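Local coordinates for protein endo-1,4-b-d-mannanase (Trichoderma reesei, PDB 1QNR) that hydrolyses internal beta-1,4-mannosidic linkages of mannan polysaccharides, as a family 5 glycoside hydrolase, at residues D37-S48 with Q307-G315; S66-K74 with N83-L92. One frame throughout, in Å; residues are numbered along the deposited sequence.

Contact 1: D37-S48 with Q307-G315; sequences DVDSTFSHISSS and QWGDTFANG
His-44 and Asp-310 form a His-carboxylate hydrogen bond between helix 35-47 and the chain leaving strand 300-309. The fold is the TIM barrel of glycoside hydrolase family 5, and the contact joins an outer helix to the end of a barrel strand. His-44 ND1 donates to Asp-310 OD2 at 2.8 Å, with an N-H...O angle of 165°. The acceptor uses its syn lone pair and lies in the ring plane. Beside this bond, Ile-45 CG1 sits squarely over one face of Trp-308, 3.6 Å from the centroid of the six-membered ring. Trp-308 CG lies anti to the backbone N (chi1 -165°), which turns the indole toward the helix. Ser-48 OG meets the edge of the same ring. Farther along, the Asp-37 carboxylate stacks on the Phe-312 ring, the two planes 17° apart. Thr-41 OG1 comes to the rim of that ring, 3.6 Å from Phe-312 CE1.

Asp-310 is held from its own segment as well. Trp-308 NE1 also donates to OD2, so two N-H groups grip one oxygen. The other oxygen, OD1, accepts from Thr-311 N, which limits rotation of the carboxylate. Tyr-327 stacks on the His-44 ring, and a glycan NAG touches this histidine. One water donates to Asp-37 OD1 and accepts from Ala-313 N; a second joins OD1 to Asn-314 N. Another bonds Ser-40 OG and donates to Thr-41 OG1 and to Thr-311 O, the last at 2.9 Å.

Contact 2: S66-K74 with N83-L92; sequences SPGQIWFQK and NTGADGLQTL
Trp-71 N donates to Asp-87 O at 3.1 Å, the first of three hydrogen bonds between 66-74 and 83-92. Asn-83 N donates to Phe-72 O at 2.9 Å. The third uses a side chain: Asn-83 ND2 reaches Trp-71 O at 3.0 Å, with a bent N-H...O angle of 143°. The same amide nitrogen also donates to Asp-87 OD1, and Asn-83 OD1 accepts from Gly-85 N in an Asx turn. Both ends of the amide are therefore held.

The aromatic contacts come next. Asn-83 CG lies anti to the backbone N (chi1 -172°), which lays the side chain across one face of Trp-71. Asn-83 CB stands 3.6 Å from the centroid of the six-membered ring, nearly on its normal. The amide plane is tilted 30° from the ring. Leu-89 CD2 covers a face of Phe-72, 3.7 Å from Phe-72 CG, while Thr-91 OG1 lies at the edge of that ring.

Segment 66-74 runs into strand 73-74, the middle strand of a small sheet with 60-61 and 81-82, an addition to the TIM barrel. Segment 83-92 follows strand 81-82 and leads into helix 90-102. Tyr-147 of helix 138-155 also packs on Phe-72.

Apolar contact continues where Ile-70 CD1 and Thr-91 CG2 meet tip to tip. The hydroxyl of Thr-91 is hydrogen-bonded to Ser-30 O.

A water lies between Trp-71 NE1 and the Asp-87 carboxylate. It accepts from Trp-71 NE1 at 3.1 Å and lies close to Asp-87 OD2.

The two contacts lie at different places around the barrel, their centres about 22 Å apart and their nearest atoms about 6 Å apart. Contact 1 joins parts distant in sequence, an early outer helix and the end of a late barrel strand. Contact 2 is local, with eight residues between its segments. Helix 90-102 connects them: it begins in contact 2 and packs against Phe-42 of helix 35-47. Contact 2 is the more buried, and all three of its cross-segment hydrogen bonds involve main-chain atoms. Contact 1 is partly buried. Its direct bond joins two side chains, and waters link Asp-37, Ser-40 and Thr-41 to the 311-314 backbone.

Contact 1: D37-S48 with Q307-G315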
loop_
_atom_site.group_PDB
_atom_site.type_symbol
_atom_site.label_atom_id
_atom_site.label_comp_id
_atom_site.label_asym_id
_atom_site.label_seq_id
_atom_site.Cartn_x
_atom_site.Cartn_y
_atom_site.Cartn_z
ATOM N N ASP A 37 15.808 1.986 15.315
ATOM C CA ASP A 37 14.351 1.969 15.397
ATOM C C ASP A 37 13.708 1.213 14.233
ATOM O O ASP A 37 12.697 0.514 14.415
ATOM C CB ASP A 37 13.830 3.408 15.469
ATOM C CG ASP A 37 14.297 4.179 16.711
ATOM O OD1 ASP A 37 14.775 3.559 17.676
ATOM O OD2 ASP A 37 14.167 5.441 16.630
ATOM N N VAL A 38 14.312 1.227 13.044
ATOM C CA VAL A 38 13.840 0.343 11.958
ATOM C C VAL A 38 14.137 -1.106 12.348
ATOM O O VAL A 38 13.227 -1.999 12.229
ATOM C CB VAL A 38 14.590 0.662 10.632
ATOM C CG1 VAL A 38 14.224 -0.350 9.535
ATOM C CG2 VAL A 38 14.306 2.096 10.181
ATOM N N ASP A 39 15.313 -1.414 12.928
ATOM C CA ASP A 39 15.655 -2.820 13.217
ATOM C C ASP A 39 14.780 -3.375 14.336
ATOM O O ASP A 39 14.288 -4.514 14.229
ATOM C CB ASP A 39 17.146 -2.919 13.590
ATOM C CG ASP A 39 17.991 -2.711 12.284
ATOM O OD1 ASP A 39 17.670 -3.059 11.137
ATOM O OD2 ASP A 39 19.041 -2.200 12.435
ATOM N N SER A 40 14.458 -2.569 15.399
ATOM C CA SER A 40 13.609 -3.172 16.436
ATOM C C SER A 40 12.191 -3.403 15.927
ATOM O O SER A 40 11.572 -4.431 16.227
ATOM C CB SER A 40 13.628 -2.349 17.745
ATOM O OG SER A 40 13.218 -1.004 17.552
ATOM N N THR A 41 11.656 -2.485 15.133
ATOM C CA THR A 41 10.290 -2.630 14.612
ATOM C C THR A 41 10.204 -3.846 13.668
ATOM O O THR A 41 9.282 -4.687 13.775
ATOM C CB THR A 41 9.908 -1.338 13.859
ATOM O OG1 THR A 41 9.993 -0.210 14.789
ATOM C CG2 THR A 41 8.459 -1.410 13.320
ATOM N N PHE A 42 11.175 -3.973 12.730
ATOM C CA PHE A 42 11.146 -5.138 11.819
ATOM C C PHE A 42 11.452 -6.429 12.554
ATOM O O PHE A 42 10.891 -7.505 12.158
ATOM C CB PHE A 42 12.083 -4.885 10.617
ATOM C CG PHE A 42 11.486 -4.029 9.536
ATOM C CD1 PHE A 42 10.281 -3.329 9.648
ATOM C CD2 PHE A 42 12.156 -3.974 8.308
ATOM C CE1 PHE A 42 9.732 -2.594 8.561
ATOM C CE2 PHE A 42 11.638 -3.247 7.258
ATOM C CZ PHE A 42 10.424 -2.549 7.376
ATOM N N SER A 43 12.258 -6.410 13.620
ATOM C CA SER A 43 12.430 -7.644 14.421
ATOM C C SER A 43 11.098 -8.102 14.977
ATOM O O SER A 43 10.685 -9.276 14.938
ATOM C CB SER A 43 13.499 -7.407 15.544
ATOM O OG SER A 43 13.643 -8.631 16.333
ATOM N N HIS A 44 10.260 -7.192 15.512
ATOM C CA HIS A 44 8.952 -7.527 16.111
ATOM C C HIS A 44 7.933 -8.015 15.081
ATOM O O HIS A 44 7.174 -8.969 15.320
ATOM C CB HIS A 44 8.403 -6.261 16.810
ATOM C CG HIS A 44 9.280 -5.754 17.903
ATOM N ND1 HIS A 44 9.129 -4.458 18.354
ATOM C CD2 HIS A 44 10.289 -6.290 18.666
ATOM C CE1 HIS A 44 10.020 -4.181 19.308
ATOM N NE2 HIS A 44 10.743 -5.283 19.526
ATOM N N ILE A 45 7.913 -7.338 13.896
ATOM C CA ILE A 45 6.986 -7.817 12.826
ATOM C C ILE A 45 7.396 -9.221 12.355
ATOM O O ILE A 45 6.522 -10.102 12.236
ATOM C CB ILE A 45 7.048 -6.796 11.646
ATOM C CG1 ILE A 45 6.395 -5.493 12.075
ATOM C CG2 ILE A 45 6.387 -7.340 10.368
ATOM C CD1 ILE A 45 6.541 -4.348 11.036
ATOM N N SER A 46 8.692 -9.486 12.149
ATOM C CA SER A 46 9.132 -10.808 11.705
ATOM C C SER A 46 8.898 -11.880 12.776
ATOM O O SER A 46 8.383 -12.973 12.453
ATOM C CB SER A 46 10.560 -10.718 11.240
ATOM O OG SER A 46 11.109 -12.038 10.999
ATOM N N SER A 47 9.236 -11.589 14.048
ATOM C CA SER A 47 8.994 -12.641 15.083
ATOM C C SER A 47 7.524 -12.908 15.348
ATOM O O SER A 47 7.082 -13.990 15.818
ATOM C CB SER A 47 9.766 -12.284 16.363
ATOM O OG SER A 47 9.211 -11.174 16.977
ATOM N N SER A 48 6.601 -11.964 15.002
ATOM C CA SER A 48 5.158 -12.203 15.085
ATOM C C SER A 48 4.659 -13.116 13.961
ATOM O O SER A 48 3.503 -13.574 14.032
ATOM C CB SER A 48 4.450 -10.813 14.944
ATOM O OG SER A 48 4.685 -9.965 16.053
ATOM N N GLN A 307 -3.149 -0.436 11.615
ATOM C CA GLN A 307 -1.741 -0.386 11.203
ATOM C C GLN A 307 -0.873 -0.798 12.406
ATOM O O GLN A 307 -1.334 -0.832 13.568
ATOM C CB GLN A 307 -1.324 1.048 10.811
ATOM C CG GLN A 307 -1.451 2.109 11.963
ATOM C CD GLN A 307 -0.802 3.456 11.605
ATOM O OE1 GLN A 307 0.184 3.597 10.896
ATOM N NE2 GLN A 307 -1.374 4.566 12.182
ATOM N N TRP A 308 0.421 -1.125 12.125
ATOM C CA TRP A 308 1.359 -1.417 13.212
ATOM C C TRP A 308 1.674 -0.208 14.084
ATOM O O TRP A 308 1.862 0.892 13.543
ATOM C CB TRP A 308 2.702 -1.894 12.527
ATOM C CG TRP A 308 3.692 -2.583 13.461
ATOM C CD1 TRP A 308 4.741 -2.035 14.109
ATOM C CD2 TRP A 308 3.560 -3.951 13.900
ATOM N NE1 TRP A 308 5.377 -3.030 14.889
ATOM C CE2 TRP A 308 4.614 -4.207 14.808
ATOM C CE3 TRP A 308 2.663 -4.997 13.550
ATOM C CZ2 TRP A 308 4.835 -5.471 15.411
ATOM C CZ3 TRP A 308 2.881 -6.255 14.157
ATOM C CH2 TRP A 308 3.959 -6.466 15.093
ATOM N N GLY A 309 1.745 -0.432 15.407
ATOM C CA GLY A 309 2.290 0.594 16.342
ATOM C C GLY A 309 3.438 -0.054 17.139
ATOM O O GLY A 309 3.358 -1.254 17.411
ATOM N N ASP A 310 4.472 0.759 17.371
ATOM C CA ASP A 310 5.595 0.175 18.154
ATOM C C ASP A 310 6.276 1.284 18.955
ATOM O O ASP A 310 5.893 2.479 18.895
ATOM C CB ASP A 310 6.610 -0.494 17.175
ATOM C CG ASP A 310 7.207 -1.767 17.775
ATOM O OD1 ASP A 310 7.500 -1.829 19.015
ATOM O OD2 ASP A 310 7.435 -2.730 16.975
ATOM N N THR A 311 7.241 0.911 19.798
ATOM C CA THR A 311 7.972 1.858 20.626
ATOM C C THR A 311 9.459 1.571 20.571
ATOM O O THR A 311 9.865 0.447 20.102
ATOM C CB THR A 311 7.491 1.801 22.111
ATOM O OG1 THR A 311 7.868 0.543 22.711
ATOM C CG2 THR A 311 5.986 2.012 22.221
ATOM N N PHE A 312 10.305 2.545 20.899
ATOM C CA PHE A 312 11.740 2.480 20.585
ATOM C C PHE A 312 12.607 2.445 21.851
ATOM O O PHE A 312 12.149 2.685 22.974
ATOM C CB PHE A 312 12.066 3.712 19.722
ATOM C CG PHE A 312 11.154 3.859 18.516
ATOM C CD1 PHE A 312 10.917 2.752 17.645
ATOM C CD2 PHE A 312 10.552 5.071 18.236
ATOM C CE1 PHE A 312 10.035 2.910 16.559
ATOM C CE2 PHE A 312 9.721 5.194 17.114
ATOM C CZ PHE A 312 9.409 4.102 16.292
ATOM N N ALA A 313 13.916 2.129 21.669
ATOM C CA ALA A 313 14.820 2.009 22.823
ATOM C C ALA A 313 14.847 3.227 23.734
ATOM O O ALA A 313 15.129 3.057 24.963
ATOM C CB ALA A 313 16.255 1.685 22.344
ATOM N N ASN A 314 14.674 4.447 23.198
ATOM C CA ASN A 314 14.715 5.652 24.037
ATOM C C ASN A 314 13.380 5.972 24.715
ATOM O O ASN A 314 13.279 7.035 25.372
ATOM C CB ASN A 314 15.194 6.814 23.175
ATOM C CG ASN A 314 14.161 7.268 22.163
ATOM O OD1 ASN A 314 13.195 6.566 21.821
ATOM N ND2 ASN A 314 14.266 8.487 21.601
ATOM N N GLY A 315 12.363 5.100 24.577
ATOM C CA GLY A 315 11.082 5.401 25.229
ATOM C C GLY A 315 10.112 6.156 24.337
ATOM O O GLY A 315 8.984 6.373 24.793
HETATM O O HOH W 1 14.560 1.016 19.014
HETATM O O HOH W 2 15.543 4.735 20.157
HETATM O O HOH W 3 13.770 6.956 18.778
HETATM O O HOH W 4 10.489 -0.898 17.654
#

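Contact 2: S66-K74 with N83-L92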
loop_
_atom_site.group_PDB
_atom_site.type_symbol
_atom_site.label_atom_id
_atom_site.label_comp_id
_atom_site.label_asym_id
_atom_site.label_seq_id
_atom_site.Cartn_x
_atom_site.Cartn_y
_atom_site.Cartn_z
ATOM N N SER A 66 12.656 22.353 7.427
ATOM C CA SER A 66 13.712 22.787 8.347
ATOM C C SER A 66 14.865 21.811 8.169
ATOM O O SER A 66 14.723 20.586 8.000
ATOM C CB SER A 66 13.219 22.647 9.810
ATOM O OG SER A 66 11.969 23.345 10.036
ATOM N N PRO A 67 16.093 22.240 8.272
ATOM C CA PRO A 67 17.263 21.387 8.231
ATOM C C PRO A 67 17.246 20.199 9.171
ATOM O O PRO A 67 16.923 20.227 10.371
ATOM C CB PRO A 67 18.398 22.388 8.496
ATOM C CG PRO A 67 17.857 23.646 7.879
ATOM C CD PRO A 67 16.432 23.712 8.401
ATOM N N GLY A 68 17.507 18.982 8.690
ATOM C CA GLY A 68 17.466 17.709 9.379
ATOM C C GLY A 68 16.187 16.907 9.114
ATOM O O GLY A 68 16.119 15.665 9.287
ATOM N N GLN A 69 15.144 17.580 8.662
ATOM C CA GLN A 69 13.850 16.967 8.379
ATOM C C GLN A 69 13.889 16.111 7.093
ATOM O O GLN A 69 14.613 16.526 6.163
ATOM C CB GLN A 69 12.813 18.092 8.227
ATOM C CG GLN A 69 12.689 18.867 9.555
ATOM C CD GLN A 69 11.959 17.954 10.504
ATOM O OE1 GLN A 69 10.965 17.349 10.101
ATOM N NE2 GLN A 69 12.459 17.794 11.711
ATOM N N ILE A 70 13.180 15.016 7.074
ATOM C CA ILE A 70 13.194 14.134 5.881
ATOM C C ILE A 70 12.294 14.705 4.779
ATOM O O ILE A 70 11.172 15.207 5.032
ATOM C CB ILE A 70 12.660 12.744 6.305
ATOM C CG1 ILE A 70 13.535 12.124 7.417
ATOM C CG2 ILE A 70 12.600 11.777 5.110
ATOM C CD1 ILE A 70 14.992 12.187 7.122
ATOM N N TRP A 71 12.787 14.595 3.542
ATOM C CA TRP A 71 12.008 14.883 2.334
ATOM C C TRP A 71 12.535 14.060 1.164
ATOM O O TRP A 71 13.780 13.922 1.091
ATOM C CB TRP A 71 11.991 16.416 2.006
ATOM C CG TRP A 71 13.335 17.026 1.724
ATOM C CD1 TRP A 71 14.291 17.320 2.674
ATOM C CD2 TRP A 71 13.878 17.438 0.460
ATOM N NE1 TRP A 71 15.374 17.909 2.048
ATOM C CE2 TRP A 71 15.177 17.972 0.686
ATOM C CE3 TRP A 71 13.401 17.354 -0.879
ATOM C CZ2 TRP A 71 15.946 18.445 -0.371
ATOM C CZ3 TRP A 71 14.181 17.828 -1.944
ATOM C CH2 TRP A 71 15.449 18.377 -1.669
ATOM N N PHE A 72 11.637 13.478 0.305
ATOM C CA PHE A 72 12.157 12.683 -0.817
ATOM C C PHE A 72 12.112 13.523 -2.115
ATOM O O PHE A 72 12.939 13.238 -3.004
ATOM C CB PHE A 72 11.359 11.400 -0.989
ATOM C CG PHE A 72 11.455 10.372 0.170
ATOM C CD1 PHE A 72 12.438 10.466 1.160
ATOM C CD2 PHE A 72 10.564 9.306 0.220
ATOM C CE1 PHE A 72 12.481 9.500 2.193
ATOM C CE2 PHE A 72 10.597 8.339 1.236
ATOM C CZ PHE A 72 11.580 8.462 2.212
ATOM N N GLN A 73 11.188 14.461 -2.288
ATOM C CA GLN A 73 11.103 15.224 -3.558
ATOM C C GLN A 73 10.520 16.616 -3.277
ATOM O O GLN A 73 9.515 16.713 -2.525
ATOM C CB GLN A 73 10.187 14.402 -4.521
ATOM C CG GLN A 73 9.997 15.118 -5.886
ATOM C CD GLN A 73 9.238 14.303 -6.886
ATOM O OE1 GLN A 73 9.577 14.161 -8.085
ATOM N NE2 GLN A 73 8.055 13.704 -6.519
ATOM N N LYS A 74 11.129 17.647 -3.932
ATOM C CA LYS A 74 10.596 19.026 -3.857
ATOM C C LYS A 74 10.026 19.338 -5.240
ATOM O O LYS A 74 10.728 19.210 -6.261
ATOM C CB LYS A 74 11.747 19.986 -3.505
ATOM C CG LYS A 74 11.214 21.448 -3.635
ATOM C CD LYS A 74 12.279 22.495 -3.278
ATOM C CE LYS A 74 11.760 23.872 -3.728
ATOM N NZ LYS A 74 12.833 24.932 -3.661
ATOM N N ASN A 83 15.608 14.100 -3.676
ATOM C CA ASN A 83 16.641 14.044 -2.645
ATOM C C ASN A 83 17.198 12.653 -2.366
ATOM O O ASN A 83 16.488 11.806 -1.807
ATOM C CB ASN A 83 16.047 14.630 -1.330
ATOM C CG ASN A 83 17.084 14.815 -0.228
ATOM O OD1 ASN A 83 18.313 14.721 -0.492
ATOM N ND2 ASN A 83 16.600 15.017 0.992
ATOM N N THR A 84 18.450 12.452 -2.789
ATOM C CA THR A 84 19.139 11.189 -2.544
ATOM C C THR A 84 20.153 11.293 -1.430
ATOM O O THR A 84 20.940 10.358 -1.206
ATOM C CB THR A 84 19.831 10.616 -3.810
ATOM O OG1 THR A 84 20.860 11.554 -4.199
ATOM C CG2 THR A 84 18.817 10.447 -4.942
ATOM N N GLY A 85 20.088 12.351 -0.602
ATOM C CA GLY A 85 21.004 12.511 0.519
ATOM C C GLY A 85 20.574 11.768 1.782
ATOM O O GLY A 85 19.610 10.985 1.825
ATOM N N ALA A 86 21.287 12.000 2.901
ATOM C CA ALA A 86 21.013 11.328 4.165
ATOM C C ALA A 86 19.671 11.700 4.785
ATOM O O ALA A 86 19.105 10.868 5.552
ATOM C CB ALA A 86 22.124 11.721 5.153
ATOM N N ASP A 87 19.128 12.882 4.435
ATOM C CA ASP A 87 17.794 13.277 4.908
ATOM C C ASP A 87 16.776 13.001 3.788
ATOM O O ASP A 87 15.660 13.569 3.859
ATOM C CB ASP A 87 17.787 14.771 5.278
ATOM C CG ASP A 87 18.342 15.710 4.214
ATOM O OD1 ASP A 87 18.741 15.349 3.076
ATOM O OD2 ASP A 87 18.449 16.960 4.506
ATOM N N GLY A 88 17.126 12.159 2.822
ATOM C CA GLY A 88 16.226 11.847 1.728
ATOM C C GLY A 88 16.058 10.378 1.473
ATOM O O GLY A 88 15.857 9.636 2.505
ATOM N N LEU A 89 16.217 9.828 0.290
ATOM C CA LEU A 89 15.956 8.387 0.013
ATOM C C LEU A 89 16.899 7.451 0.723
ATOM O O LEU A 89 16.605 6.267 0.728
ATOM C CB LEU A 89 15.905 8.200 -1.506
ATOM C CG LEU A 89 14.625 8.697 -2.184
ATOM C CD1 LEU A 89 14.820 8.752 -3.706
ATOM C CD2 LEU A 89 13.404 7.883 -1.795
ATOM N N GLN A 90 18.035 7.935 1.271
ATOM C CA GLN A 90 18.828 7.006 2.107
ATOM C C GLN A 90 18.051 6.527 3.290
ATOM O O GLN A 90 18.412 5.386 3.781
ATOM C CB GLN A 90 20.130 7.751 2.551
ATOM C CG GLN A 90 21.065 8.080 1.408
ATOM C CD GLN A 90 22.380 8.740 1.845
ATOM O OE1 GLN A 90 22.838 8.427 2.944
ATOM N NE2 GLN A 90 22.955 9.542 0.977
ATOM N N THR A 91 17.013 7.118 3.867
ATOM C CA THR A 91 16.193 6.557 4.937
ATOM C C THR A 91 15.439 5.341 4.365
ATOM O O THR A 91 15.380 4.291 5.031
ATOM C CB THR A 91 15.171 7.461 5.724
ATOM O OG1 THR A 91 14.176 7.943 4.766
ATOM C CG2 THR A 91 15.955 8.715 6.152
ATOM N N LEU A 92 14.863 5.471 3.136
ATOM C CA LEU A 92 14.215 4.267 2.521
ATOM C C LEU A 92 15.241 3.182 2.142
ATOM O O LEU A 92 14.887 1.971 2.317
ATOM C CB LEU A 92 13.446 4.733 1.269
ATOM C CG LEU A 92 12.542 3.676 0.593
ATOM C CD1 LEU A 92 11.455 3.137 1.528
ATOM C CD2 LEU A 92 11.880 4.304 -0.658
HETATM O O HOH W 5 16.396 18.601 5.710
HETATM O O HOH W 6 18.265 18.851 2.617
#